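Local coordinates for protein toll-receptor-related 2 (Hydra vulgaris, PDB 4W8H) that probably relays receptor signals through its cytoplasmic TIR domain, the part described here, by assembling with other TIR domains, at residues 21-26 / 62-67. Residues are numbered along the deposited sequence; the frame is centred on the assembly and turned at random.
Sequences NTLVFK and IVVMSP. Unlike the reference sequence in segment 21-26: Lys26 (reference Glu).
Leu23 of helix 16-29 meets strand 58-65 through a single methyl: its CD2 lies 4.0 Å from CG2 of Val64, the side chains meeting tip to tip. The same CD2 stands 4.3 Å from Ile62 CG2, so one leucine branch touches the γ-methyls of two residues that project from the same face of the strand, with Val63 between them turned to the other face. The leucine's first torsion sets CG anti to the backbone N (chi1 176°), and the second leaves CD2 anti to CA, so this methyl leads toward the sheet. On Val64 it is the branch beside the backbone N that makes the contact, while CG1 takes the anti position. No hydrogen bond crosses between 21-26 and 62-67; the contact is apolar and buries just 96 Å². The CA atoms of Leu23 and Val64 are 9.8 Å apart, a gap bridged by the two side chains. This is helix-on-sheet packing in the flavodoxin-like fold of the TIR domain: helix 16-29 lies against a parallel sheet of strand order 2-1-3-4-5, and 58-65 is its central strand. Ile9 of the adjoining strand 5-10 touches Leu23, Ile62 and Val64 alike, making the contact part of a larger hydrophobic layer. Trp119 and Leu122 of helix 115-127 also pack on Leu23, so both helices share this side of the sheet. Backbone hydrogen bonds pair Ile62 with Asn8 and Cys10, and Val64 with Cys10. Past the strand's end, Ser66 OG is hydrogen-bonded to Asp15 OD2 and Phe69 N.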
# COMPACT_ATOMS: atom_id res chain seq x y z
N ASN A 21 -9.77 3.15 -8.40
CA ASN A 21 -10.77 4.19 -8.53
C ASN A 21 -11.01 5.00 -7.30
O ASN A 21 -11.54 6.13 -7.42
CB ASN A 21 -12.10 3.58 -9.02
CG ASN A 21 -11.96 2.90 -10.34
OD1 ASN A 21 -12.24 1.71 -10.47
ND2 ASN A 21 -11.47 3.63 -11.32
N THR A 22 -10.69 4.46 -6.13
CA THR A 22 -10.86 5.19 -4.87
C THR A 22 -9.54 5.61 -4.27
O THR A 22 -9.28 6.80 -4.13
CB THR A 22 -11.74 4.40 -3.88
OG1 THR A 22 -13.03 4.18 -4.46
CG2 THR A 22 -11.90 5.15 -2.55
N LEU A 23 -8.68 4.65 -3.94
CA LEU A 23 -7.45 5.00 -3.24
C LEU A 23 -6.48 5.81 -4.09
O LEU A 23 -6.05 6.91 -3.69
CB LEU A 23 -6.81 3.69 -2.73
CG LEU A 23 -5.45 3.82 -2.04
CD1 LEU A 23 -5.50 4.65 -0.82
CD2 LEU A 23 -4.87 2.45 -1.76
N VAL A 24 -6.10 5.28 -5.26
CA VAL A 24 -5.16 6.04 -6.09
C VAL A 24 -5.76 7.36 -6.54
O VAL A 24 -5.10 8.40 -6.51
CB VAL A 24 -4.73 5.20 -7.32
CG1 VAL A 24 -3.97 6.03 -8.33
CG2 VAL A 24 -3.89 4.02 -6.90
N PHE A 25 -7.02 7.34 -6.95
CA PHE A 25 -7.73 8.54 -7.35
C PHE A 25 -7.63 9.62 -6.29
O PHE A 25 -7.28 10.76 -6.61
CB PHE A 25 -9.19 8.17 -7.61
CG PHE A 25 -10.06 9.29 -8.12
CD1 PHE A 25 -9.87 9.79 -9.39
CD2 PHE A 25 -11.10 9.76 -7.37
CE1 PHE A 25 -10.71 10.78 -9.89
CE2 PHE A 25 -11.94 10.77 -7.87
CZ PHE A 25 -11.73 11.26 -9.12
N LYS A 26 -7.92 9.29 -5.05
CA LYS A 26 -7.89 10.28 -3.98
C LYS A 26 -6.48 10.73 -3.65
O LYS A 26 -6.25 11.93 -3.37
CB LYS A 26 -8.60 9.76 -2.77
CG LYS A 26 -10.12 9.87 -2.94
CD LYS A 26 -10.86 9.61 -1.68
CE LYS A 26 -10.56 10.60 -0.56
NZ LYS A 26 -10.67 12.04 -0.90
N ILE A 62 2.10 1.39 0.80
CA ILE A 62 0.79 1.05 1.30
C ILE A 62 0.50 -0.40 0.98
O ILE A 62 0.67 -0.82 -0.17
CB ILE A 62 -0.29 1.96 0.63
CG1 ILE A 62 -0.11 3.41 1.09
CG2 ILE A 62 -1.67 1.47 0.95
CD1 ILE A 62 -1.01 4.39 0.34
N VAL A 63 0.08 -1.15 1.98
CA VAL A 63 -0.26 -2.55 1.87
C VAL A 63 -1.80 -2.68 2.00
O VAL A 63 -2.32 -2.36 3.06
CB VAL A 63 0.49 -3.27 3.04
CG1 VAL A 63 0.03 -4.70 3.19
CG2 VAL A 63 2.03 -3.17 2.84
N VAL A 64 -2.49 -3.10 0.96
CA VAL A 64 -3.97 -3.13 0.96
C VAL A 64 -4.36 -4.56 1.37
O VAL A 64 -4.46 -5.47 0.53
CB VAL A 64 -4.53 -2.73 -0.40
CG1 VAL A 64 -6.07 -2.79 -0.34
CG2 VAL A 64 -4.04 -1.34 -0.79
N MET A 65 -4.57 -4.75 2.68
CA MET A 65 -4.80 -6.07 3.22
C MET A 65 -6.25 -6.51 2.93
O MET A 65 -7.23 -5.76 3.09
CB MET A 65 -4.56 -6.07 4.72
CG MET A 65 -3.13 -5.64 5.07
SD MET A 65 -2.71 -5.89 6.82
CE MET A 65 -3.80 -4.69 7.56
N SER A 66 -6.36 -7.76 2.55
CA SER A 66 -7.62 -8.44 2.23
C SER A 66 -7.32 -9.94 2.13
O SER A 66 -6.14 -10.33 2.07
CB SER A 66 -8.14 -7.98 0.88
OG SER A 66 -7.40 -8.57 -0.18
N PRO A 67 -8.35 -10.77 2.03
CA PRO A 67 -8.06 -12.20 1.86
C PRO A 67 -7.25 -12.48 0.62
O PRO A 67 -6.40 -13.38 0.60
CB PRO A 67 -9.45 -12.84 1.79
CG PRO A 67 -10.36 -11.87 2.52
CD PRO A 67 -9.79 -10.51 2.24